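Local coordinates for protein sulfite dehydrogenase (Paracoccus pantotrophus, PDB 2XTS) that oxidises protein-bound sulfane sulfur as part of the Sox system, using a molybdenum-molybdopterin centre, with heme c in the complex for electron transfer, at residues Thr66-Ala71 against Ala202-His207; His144-Val149 against Phe196-Glu201. All coordinates share one frame; numbering follows the deposited sequence.

Contact 1. Residues Thr66-Ala71 against Ala202-His207. With MTE (phosphonic acidmono-(2-amino-5,6-dimercapto-4-oxo-3,7,8a,9,10,10a-hexahydro-4H-8-oxa-1,3,9,10-tetraaza-anthracen-7-ylmethyl)ester), chain E.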
ATOM      1  N   THR A  66       1.279   1.914  -5.298  1.00  6.69           N
ATOM      2  CA  THR A  66      -0.002   1.683  -5.947  1.00  6.29           C
ATOM      3  C   THR A  66      -0.888   0.838  -5.036  1.00  6.83           C
ATOM      4  O   THR A  66      -0.462  -0.231  -4.611  1.00  7.58           O
ATOM      5  CB  THR A  66       0.165   0.892  -7.273  1.00  7.18           C
ATOM      6  OG1 THR A  66       1.226   1.450  -8.071  1.00  7.46           O
ATOM      7  CG2 THR A  66      -1.167   0.915  -8.064  1.00  8.05           C
ATOM      8  N   PRO A  67      -2.137   1.284  -4.764  1.00  5.91           N
ATOM      9  CA  PRO A  67      -3.035   0.393  -3.998  1.00  6.47           C
ATOM     10  C   PRO A  67      -3.285  -0.875  -4.778  1.00  6.29           C
ATOM     11  O   PRO A  67      -3.671  -0.821  -5.924  1.00  6.52           O
ATOM     12  CB  PRO A  67      -4.311   1.229  -3.840  1.00  7.00           C
ATOM     13  CG  PRO A  67      -3.905   2.612  -4.143  1.00  6.47           C
ATOM     14  CD  PRO A  67      -2.829   2.530  -5.156  1.00  6.52           C
ATOM     15  N   GLN A  68      -3.062  -2.019  -4.168  1.00  6.62           N
ATOM     16  CA  GLN A  68      -3.083  -3.248  -4.900  1.00  6.42           C
ATOM     17  C   GLN A  68      -4.455  -3.576  -5.460  1.00  6.80           C
ATOM     18  O   GLN A  68      -4.541  -4.237  -6.495  1.00  7.99           O
ATOM     19  CB  GLN A  68      -2.478  -4.408  -4.097  1.00  7.72           C
ATOM     20  CG  GLN A  68      -2.928  -4.529  -2.670  1.00  7.19           C
ATOM     21  CD  GLN A  68      -2.076  -3.781  -1.654  1.00  7.14           C
ATOM     22  OE1 GLN A  68      -1.546  -2.704  -1.934  1.00  8.07           O
ATOM     23  NE2 GLN A  68      -1.927  -4.366  -0.480  1.00  8.72           N
ATOM     24  N   GLY A  69      -5.516  -3.101  -4.828  1.00  6.30           N
ATOM     25  CA  GLY A  69      -6.833  -3.336  -5.360  1.00  6.64           C
ATOM     26  C   GLY A  69      -7.130  -2.650  -6.683  1.00  6.87           C
ATOM     27  O   GLY A  69      -8.042  -3.072  -7.392  1.00  6.32           O
ATOM     28  N   CYS A  70      -6.410  -1.578  -7.004  1.00  5.68           N
ATOM     29  CA  CYS A  70      -6.578  -0.964  -8.322  1.00  6.36           C
ATOM     30  C   CYS A  70      -5.340  -1.003  -9.195  1.00  6.13           C
ATOM     31  O   CYS A  70      -5.278  -0.344 -10.220  1.00  7.90           O
ATOM     32  CB  CYS A  70      -7.078   0.465  -8.227  1.00  7.20           C
ATOM     33  SG  CYS A  70      -6.041   1.641  -7.372  1.00  9.87           S
ATOM     34  N   ALA A  71      -4.374  -1.820  -8.814  1.00  6.36           N
ATOM     35  CA  ALA A  71      -3.168  -2.041  -9.592  1.00  6.26           C
ATOM     36  C   ALA A  71      -3.501  -2.919 -10.796  1.00  6.38           C
ATOM     37  O   ALA A  71      -4.181  -3.950 -10.665  1.00  7.36           O
ATOM     38  CB  ALA A  71      -2.103  -2.678  -8.733  1.00  6.44           C
ATOM     39  N   ALA A 202      -0.249 -10.789   1.316  1.00  5.95           N
ATOM     40  CA  ALA A 202      -0.063 -11.707   0.205  1.00  6.91           C
ATOM     41  C   ALA A 202      -0.395 -11.040  -1.112  1.00  6.54           C
ATOM     42  O   ALA A 202      -1.257 -10.156  -1.174  1.00  6.48           O
ATOM     43  CB  ALA A 202      -0.895 -12.964   0.381  1.00  8.17           C
ATOM     44  N   LEU A 203       0.274 -11.466  -2.173  1.00  6.76           N
ATOM     45  CA  LEU A 203      -0.114 -11.061  -3.507  1.00  6.59           C
ATOM     46  C   LEU A 203      -1.611 -11.272  -3.704  1.00  6.29           C
ATOM     47  O   LEU A 203      -2.186 -12.240  -3.216  1.00  6.77           O
ATOM     48  CB  LEU A 203       0.586 -11.950  -4.519  1.00  7.01           C
ATOM     49  CG  LEU A 203       2.107 -11.989  -4.575  1.00  7.67           C
ATOM     50  CD1 LEU A 203       2.612 -12.977  -5.564  1.00  7.90           C
ATOM     51  CD2 LEU A 203       2.586 -10.624  -4.964  1.00 12.93           C
ATOM     52  N   ARG A 204      -2.237 -10.370  -4.448  1.00  6.04           N
ATOM     53  CA  ARG A 204      -3.623 -10.579  -4.865  1.00  6.39           C
ATOM     54  C   ARG A 204      -3.684 -11.730  -5.877  1.00  6.42           C
ATOM     55  O   ARG A 204      -2.698 -12.076  -6.541  1.00  6.66           O
ATOM     56  CB  ARG A 204      -4.194  -9.267  -5.423  1.00  6.48           C
ATOM     57  CG  ARG A 204      -4.183  -8.120  -4.440  1.00  6.88           C
ATOM     58  CD  ARG A 204      -4.943  -8.455  -3.167  1.00  6.31           C
ATOM     59  NE  ARG A 204      -4.988  -7.416  -2.138  1.00  6.97           N
ATOM     60  CZ  ARG A 204      -5.894  -6.436  -2.106  1.00  6.48           C
ATOM     61  NH1 ARG A 204      -6.735  -6.251  -3.115  1.00  6.73           N
ATOM     62  NH2 ARG A 204      -5.913  -5.592  -1.086  1.00  6.81           N
ATOM     63  N   LYS A 205      -4.857 -12.354  -5.962  1.00  6.43           N
ATOM     64  CA  LYS A 205      -5.063 -13.455  -6.886  1.00  6.27           C
ATOM     65  C   LYS A 205      -4.565 -13.105  -8.282  1.00  6.80           C
ATOM     66  O   LYS A 205      -3.797 -13.852  -8.906  1.00  7.45           O
ATOM     67  CB  LYS A 205      -6.536 -13.813  -6.954  1.00  7.46           C
ATOM     68  CG  LYS A 205      -6.878 -14.936  -7.917  1.00  7.92           C
ATOM     69  CD  LYS A 205      -8.366 -15.248  -7.880  1.00 10.95           C
ATOM     70  CE  LYS A 205      -8.807 -16.197  -8.949  1.00 12.02           C
ATOM     71  NZ  LYS A 205     -10.276 -16.408  -8.813  1.00 14.96           N
ATOM     72  N   GLU A 206      -4.991 -11.936  -8.749  1.00  5.98           N
ATOM     73  CA  GLU A 206      -4.729 -11.475 -10.089  1.00  7.17           C
ATOM     74  C   GLU A 206      -3.298 -11.039 -10.326  1.00  6.74           C
ATOM     75  O   GLU A 206      -2.897 -10.851 -11.472  1.00  7.40           O
ATOM     76  CB  GLU A 206      -5.708 -10.337 -10.440  1.00  6.91           C
ATOM     77  CG  GLU A 206      -5.605  -9.053  -9.625  1.00  7.51           C
ATOM     78  CD  GLU A 206      -6.412  -9.030  -8.341  1.00  8.72           C
ATOM     79  OE1 GLU A 206      -6.738 -10.085  -7.750  1.00  8.50           O
ATOM     80  OE2 GLU A 206      -6.718  -7.897  -7.915  1.00 10.29           O
ATOM     81  N   HIS A 207      -2.542 -10.893  -9.239  1.00  5.52           N
ATOM     82  CA  HIS A 207      -1.124 -10.526  -9.284  1.00  6.47           C
ATOM     83  C   HIS A 207      -0.198 -11.706  -8.998  1.00  6.44           C
ATOM     84  O   HIS A 207       0.989 -11.535  -8.788  1.00  7.46           O
ATOM     85  CB  HIS A 207      -0.829  -9.366  -8.333  1.00  7.09           C
ATOM     86  CG  HIS A 207      -1.626  -8.131  -8.616  1.00  7.00           C
ATOM     87  ND1 HIS A 207      -2.117  -7.313  -7.615  1.00  7.40           N
ATOM     88  CD2 HIS A 207      -1.990  -7.567  -9.791  1.00  6.41           C
ATOM     89  CE1 HIS A 207      -2.780  -6.309  -8.177  1.00  7.39           C
ATOM     90  NE2 HIS A 207      -2.697  -6.431  -9.493  1.00  7.28           N
TER
HETATM   91  N1  MTE E 500       2.476 -14.534 -15.631  1.00  1.84           N
HETATM   92  C2  MTE E 500       1.696 -15.533 -16.030  1.00  1.98           C
HETATM   93  N2  MTE E 500       1.853 -16.747 -15.458  1.00  2.25           N
HETATM   94  N3  MTE E 500       0.742 -15.367 -16.965  1.00  1.71           N
HETATM   95  C4  MTE E 500       0.520 -14.170 -17.582  1.00  1.99           C
HETATM   96  O4  MTE E 500      -0.393 -14.096 -18.430  1.00  2.29           O
HETATM   97  N5  MTE E 500       1.298 -11.797 -17.818  1.00  2.13           N
HETATM   98  C6  MTE E 500       2.543 -11.069 -17.736  1.00  2.15           C
HETATM   99  C7  MTE E 500       3.160 -11.015 -16.347  1.00  0.97           C
HETATM  100  N8  MTE E 500       3.219 -12.337 -15.779  1.00  0.67           N
HETATM  101  C9  MTE E 500       1.353 -13.042 -17.220  1.00  1.89           C
HETATM  102  C10 MTE E 500       2.376 -13.294 -16.197  1.00  2.16           C
HETATM  103  C1' MTE E 500       2.444  -9.655 -18.280  1.00  1.65           C
HETATM  104  S1' MTE E 500       2.372  -9.423 -20.013  1.00  2.47           S
HETATM  105  C2' MTE E 500       2.493  -8.572 -17.468  1.00  1.29           C
HETATM  106  S2' MTE E 500       2.566  -6.969 -18.084  1.00  2.44           S
HETATM  107  C3' MTE E 500       2.525  -8.775 -15.969  1.00  1.67           C
HETATM  108  O3' MTE E 500       2.379 -10.142 -15.549  1.00  1.77           O
HETATM  109  C4' MTE E 500       1.383  -8.017 -15.319  1.00  2.01           C
HETATM  110  O4' MTE E 500       1.470  -8.144 -13.893  1.00  2.04           O
HETATM  111  P   MTE E 500       0.138  -7.782 -13.075  1.00  2.05           P
HETATM  112  O1P MTE E 500      -0.048  -6.287 -13.472  1.00  2.28           O
HETATM  113  O2P MTE E 500      -1.017  -8.590 -13.569  1.00  2.22           O
HETATM  114  O3P MTE E 500       0.511  -7.934 -11.641  1.00  2.34           O
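Q68 meets R204 through its aliphatic part: CG lies over one face of the guanidinium, toward the rim and 3.5 Å from NH2 of R204. The two side chains cross at about a right angle. CG of Q68 sits between the backbone N and the carbonyl carbon (chi1 46°), and the chain bends at chi2; the amide plane stands 66° from the guanidinium plane. Both polar ends converge on one carboxylate oxygen, E201 OE2, which takes a hydrogen bond from Q68 NE2 and a salt bridge from R204 NH2.

H207 meets the other loop by its edge. NE2 donates to A71 O at 3.1 Å; the acceptor lies in the ring plane, although the donor stands well above the carbonyl plane of A71. Alongside, CE1 of H207 comes within 3.2 Å of Q68 O, and the methyl CB of A71 packs 3.7 Å from the same CE1. H207 CD2 comes within 3.1 Å of O3P of the pterin phosphate, obliquely to the ring and without a hydrogen bond.

The contact thus joins two loops, one leading into strand 74-75 and one running between strands 201-202 and 212-214. Q68 and A71 also pack on strand 143-152, while L203 and H207 touch strand 212-214.

Contact 2. Residues His144-Val149 against Phe196-Glu201. With MTE (phosphonic acidmono-(2-amino-5,6-dimercapto-4-oxo-3,7,8a,9,10,10a-hexahydro-4H-8-oxa-1,3,9,10-tetraaza-anthracen-7-ylmethyl)ester), chain E.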
ATOM      1  N   HIS A 144       2.340  -0.644 -12.150  1.00  5.71           N
ATOM      2  CA  HIS A 144       2.100  -0.562 -10.718  1.00  5.97           C
ATOM      3  C   HIS A 144       3.437  -0.600  -9.989  1.00  5.88           C
ATOM      4  O   HIS A 144       4.462  -0.922 -10.581  1.00  6.20           O
ATOM      5  CB  HIS A 144       1.071  -1.604 -10.197  1.00  5.81           C
ATOM      6  CG  HIS A 144       1.399  -3.044 -10.397  1.00  5.93           C
ATOM      7  ND1 HIS A 144       2.536  -3.641  -9.894  1.00  6.38           N
ATOM      8  CD2 HIS A 144       0.646  -4.035 -10.924  1.00  6.34           C
ATOM      9  CE1 HIS A 144       2.483  -4.936 -10.153  1.00  5.83           C
ATOM     10  NE2 HIS A 144       1.350  -5.201 -10.778  1.00  7.16           N
ATOM     11  N   ASN A 145       3.421  -0.236  -8.712  1.00  6.18           N
ATOM     12  CA  ASN A 145       4.628  -0.082  -7.921  1.00  5.59           C
ATOM     13  C   ASN A 145       4.333  -0.503  -6.509  1.00  5.44           C
ATOM     14  O   ASN A 145       3.536   0.099  -5.842  1.00  7.07           O
ATOM     15  CB  ASN A 145       5.078   1.380  -7.983  1.00  6.41           C
ATOM     16  CG  ASN A 145       6.431   1.653  -7.337  1.00  7.72           C
ATOM     17  OD1 ASN A 145       6.502   2.213  -6.219  1.00 10.77           O
ATOM     18  ND2 ASN A 145       7.479   1.355  -8.024  1.00  6.11           N
ATOM     19  N   MET A 146       4.984  -1.561  -6.086  1.00  6.31           N
ATOM     20  CA  MET A 146       4.710  -2.167  -4.796  1.00  6.11           C
ATOM     21  C   MET A 146       6.010  -2.488  -4.059  1.00  6.52           C
ATOM     22  O   MET A 146       7.085  -2.660  -4.645  1.00  6.91           O
ATOM     23  CB  MET A 146       3.888  -3.458  -4.949  1.00  6.23           C
ATOM     24  CG  MET A 146       2.662  -3.251  -5.794  1.00  7.65           C
ATOM     25  SD  MET A 146       1.561  -4.674  -5.701  1.00  8.49           S
ATOM     26  CE  MET A 146       0.313  -4.171  -6.884  1.00 10.20           C
ATOM     27  N   GLU A 147       5.883  -2.572  -2.737  1.00  6.14           N
ATOM     28  CA  GLU A 147       6.934  -3.085  -1.855  1.00  6.50           C
ATOM     29  C   GLU A 147       6.808  -4.599  -1.779  1.00  6.94           C
ATOM     30  O   GLU A 147       5.818  -5.093  -1.250  1.00  7.61           O
ATOM     31  CB  GLU A 147       6.762  -2.492  -0.459  1.00  7.32           C
ATOM     32  CG  GLU A 147       7.764  -3.002   0.581  1.00  8.31           C
ATOM     33  CD  GLU A 147       7.394  -2.602   1.998  1.00  8.96           C
ATOM     34  OE1 GLU A 147       6.376  -3.085   2.521  1.00 10.35           O
ATOM     35  OE2 GLU A 147       8.149  -1.833   2.620  1.00 10.95           O
ATOM     36  N   TYR A 148       7.819  -5.318  -2.253  1.00  6.43           N
ATOM     37  CA  TYR A 148       7.780  -6.787  -2.309  1.00  6.52           C
ATOM     38  C   TYR A 148       8.650  -7.380  -1.250  1.00  6.25           C
ATOM     39  O   TYR A 148       9.744  -6.866  -0.978  1.00  6.90           O
ATOM     40  CB  TYR A 148       8.258  -7.270  -3.684  1.00  6.09           C
ATOM     41  CG  TYR A 148       7.307  -6.914  -4.786  1.00  6.65           C
ATOM     42  CD1 TYR A 148       6.166  -7.667  -4.998  1.00  6.77           C
ATOM     43  CD2 TYR A 148       7.564  -5.845  -5.645  1.00  6.84           C
ATOM     44  CE1 TYR A 148       5.277  -7.337  -6.005  1.00  5.77           C
ATOM     45  CE2 TYR A 148       6.684  -5.515  -6.651  1.00  6.40           C
ATOM     46  CZ  TYR A 148       5.548  -6.277  -6.845  1.00  6.16           C
ATOM     47  OH  TYR A 148       4.657  -5.942  -7.857  1.00  7.15           O
ATOM     48  N   VAL A 149       8.183  -8.486  -0.677  1.00  6.63           N
ATOM     49  CA  VAL A 149       9.035  -9.314   0.163  1.00  7.41           C
ATOM     50  C   VAL A 149       8.959 -10.744  -0.357  1.00  6.85           C
ATOM     51  O   VAL A 149       7.895 -11.265  -0.707  1.00  7.05           O
ATOM     52  CB  VAL A 149       8.622  -9.246   1.654  1.00  7.31           C
ATOM     53  CG1 VAL A 149       9.475 -10.183   2.537  1.00  8.70           C
ATOM     54  CG2 VAL A 149       8.717  -7.819   2.134  1.00  8.96           C
ATOM     55  N   PHE A 196       6.319 -13.165  -2.361  1.00  7.32           N
ATOM     56  CA  PHE A 196       5.059 -13.649  -1.780  1.00  8.05           C
ATOM     57  C   PHE A 196       4.217 -12.544  -1.200  1.00  8.62           C
ATOM     58  O   PHE A 196       2.989 -12.708  -1.081  1.00 11.29           O
ATOM     59  CB  PHE A 196       5.265 -14.637  -0.625  1.00 10.14           C
ATOM     60  CG  PHE A 196       6.442 -15.520  -0.767  1.00 10.30           C
ATOM     61  CD1 PHE A 196       6.561 -16.354  -1.885  1.00 13.25           C
ATOM     62  CD2 PHE A 196       7.432 -15.554   0.206  1.00 15.57           C
ATOM     63  CE1 PHE A 196       7.665 -17.176  -2.033  1.00 14.79           C
ATOM     64  CE2 PHE A 196       8.534 -16.384   0.063  1.00 15.12           C
ATOM     65  CZ  PHE A 196       8.647 -17.194  -1.058  1.00 16.39           C
ATOM     66  N   PHE A 197       4.840 -11.437  -0.840  1.00  7.48           N
ATOM     67  CA  PHE A 197       4.105 -10.310  -0.244  1.00  7.03           C
ATOM     68  C   PHE A 197       4.280  -9.084  -1.118  1.00  6.83           C
ATOM     69  O   PHE A 197       5.348  -8.870  -1.672  1.00  7.47           O
ATOM     70  CB  PHE A 197       4.668  -9.986   1.141  1.00  7.40           C
ATOM     71  CG  PHE A 197       4.546 -11.082   2.124  1.00  8.79           C
ATOM     72  CD1 PHE A 197       3.417 -11.241   2.917  1.00 10.25           C
ATOM     73  CD2 PHE A 197       5.589 -11.959   2.280  1.00  9.56           C
ATOM     74  CE1 PHE A 197       3.355 -12.285   3.844  1.00 13.40           C
ATOM     75  CE2 PHE A 197       5.511 -12.995   3.195  1.00 11.69           C
ATOM     76  CZ  PHE A 197       4.406 -13.141   3.979  1.00 13.63           C
ATOM     77  N   ALA A 198       3.214  -8.304  -1.242  1.00  7.20           N
ATOM     78  CA  ALA A 198       3.225  -7.052  -2.001  1.00  7.27           C
ATOM     79  C   ALA A 198       2.416  -6.047  -1.208  1.00  6.82           C
ATOM     80  O   ALA A 198       1.250  -6.279  -0.884  1.00  7.39           O
ATOM     81  CB  ALA A 198       2.652  -7.250  -3.381  1.00  8.45           C
ATOM     82  N   ASN A 199       3.040  -4.933  -0.859  1.00  6.51           N
ATOM     83  CA  ASN A 199       2.454  -3.868  -0.048  1.00  6.97           C
ATOM     84  C   ASN A 199       1.884  -4.462   1.252  1.00  7.22           C
ATOM     85  O   ASN A 199       0.731  -4.214   1.620  1.00  8.02           O
ATOM     86  CB  ASN A 199       1.405  -3.102  -0.846  1.00  6.70           C
ATOM     87  CG  ASN A 199       2.006  -2.198  -1.885  1.00  6.31           C
ATOM     88  OD1 ASN A 199       3.203  -1.901  -1.878  1.00  7.71           O
ATOM     89  ND2 ASN A 199       1.171  -1.746  -2.805  1.00  7.81           N
ATOM     90  N   GLY A 200       2.709  -5.285   1.903  1.00  7.19           N
ATOM     91  CA  GLY A 200       2.437  -5.773   3.221  1.00  7.02           C
ATOM     92  C   GLY A 200       1.797  -7.132   3.352  1.00  7.74           C
ATOM     93  O   GLY A 200       1.999  -7.810   4.334  1.00 10.09           O
ATOM     94  N   GLU A 201       0.960  -7.509   2.407  1.00  7.02           N
ATOM     95  CA  GLU A 201       0.126  -8.698   2.503  1.00  6.74           C
ATOM     96  C   GLU A 201       0.411  -9.646   1.337  1.00  6.02           C
ATOM     97  O   GLU A 201       1.214  -9.352   0.458  1.00  6.85           O
ATOM     98  CB  GLU A 201      -1.348  -8.278   2.540  1.00  6.60           C
ATOM     99  CG  GLU A 201      -1.815  -7.537   1.296  1.00  6.58           C
ATOM    100  CD  GLU A 201      -3.253  -7.050   1.337  1.00  7.55           C
ATOM    101  OE1 GLU A 201      -3.960  -7.258   2.366  1.00  7.13           O
ATOM    102  OE2 GLU A 201      -3.641  -6.456   0.323  1.00  7.64           O
TER
HETATM  103  N1  MTE E 500       2.476 -14.534 -15.631  1.00  1.84           N
HETATM  104  C2  MTE E 500       1.696 -15.533 -16.030  1.00  1.98           C
HETATM  105  N2  MTE E 500       1.853 -16.747 -15.458  1.00  2.25           N
HETATM  106  N3  MTE E 500       0.742 -15.367 -16.965  1.00  1.71           N
HETATM  107  C4  MTE E 500       0.520 -14.170 -17.582  1.00  1.99           C
HETATM  108  O4  MTE E 500      -0.393 -14.096 -18.430  1.00  2.29           O
HETATM  109  N5  MTE E 500       1.298 -11.797 -17.818  1.00  2.13           N
HETATM  110  C6  MTE E 500       2.543 -11.069 -17.736  1.00  2.15           C
HETATM  111  C7  MTE E 500       3.160 -11.015 -16.347  1.00  0.97           C
HETATM  112  N8  MTE E 500       3.219 -12.337 -15.779  1.00  0.67           N
HETATM  113  C9  MTE E 500       1.353 -13.042 -17.220  1.00  1.89           C
HETATM  114  C10 MTE E 500       2.376 -13.294 -16.197  1.00  2.16           C
HETATM  115  C1' MTE E 500       2.444  -9.655 -18.280  1.00  1.65           C
HETATM  116  S1' MTE E 500       2.372  -9.423 -20.013  1.00  2.47           S
HETATM  117  C2' MTE E 500       2.493  -8.572 -17.468  1.00  1.29           C
HETATM  118  S2' MTE E 500       2.566  -6.969 -18.084  1.00  2.44           S
HETATM  119  C3' MTE E 500       2.525  -8.775 -15.969  1.00  1.67           C
HETATM  120  O3' MTE E 500       2.379 -10.142 -15.549  1.00  1.77           O
HETATM  121  C4' MTE E 500       1.383  -8.017 -15.319  1.00  2.01           C
HETATM  122  O4' MTE E 500       1.470  -8.144 -13.893  1.00  2.04           O
HETATM  123  P   MTE E 500       0.138  -7.782 -13.075  1.00  2.05           P
HETATM  124  O1P MTE E 500      -0.048  -6.287 -13.472  1.00  2.28           O
HETATM  125  O2P MTE E 500      -1.017  -8.590 -13.569  1.00  2.22           O
HETATM  126  O3P MTE E 500       0.511  -7.934 -11.641  1.00  2.34           O
HETATM  127  O   HOH W   1       5.487  -5.598   1.529  1.00 10.59           O
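N199, with CG beside its backbone N and anti to the carbonyl carbon (chi1 -74°), turns its amide back across M146 toward the backbone of E147. There OD1 accepts from E147 N at 2.9 Å, and N199 N answers with a bond to E147 O, so one residue holds both backbone polar groups of E147. M146 (chi1 -51°, extended beyond CG) crosses the amide at about a right angle, lays SD 3.6 Å from A198 CB and carries CE over the centre of the H144 ring. H144 NE2 then donates almost straight (177°) to O3P of the pterin phosphate, 3.0 Å away and in the ring plane.

Farther along, V149 N bonds F197 O. V149 CB and F197 CB meet at 4.1 Å. V149 O takes two N-H groups in its carbonyl plane, from F196 and F197. A water links E147 O and OE1 to G200 N; that carboxylate also binds T64 and I65 of the second subunit.

Two facing residues against one make F196 and F197 a classic beta bulge opposite V149, and A198 to E201 form the type I' turn of a tight hairpin, here paired antiparallel with a strand that reaches the molybdopterin phosphate.

In the fold
Contact 2 is nested inside the chain loop closed by contact 1, and their centres lie about 8 Å apart. They are stitched together directly: T66 OG1 of contact 1 is 2.8 Å from N145 N of contact 2, a probable hydrogen bond, and A71 CB packs 3.4 Å from M146 CE. The amide of Q68 reaches N199 as well, through its OE1. At the cofactor, H207 and H144 meet edge-to-face and both touch the same phosphate oxygen, so both contacts line the phosphate end of the pterin, away from the metal, though of these two rings only H144 bonds the phosphate; the H207 side chain is about 12 Å from the molybdenum oxide. Both contacts also touch the second subunit.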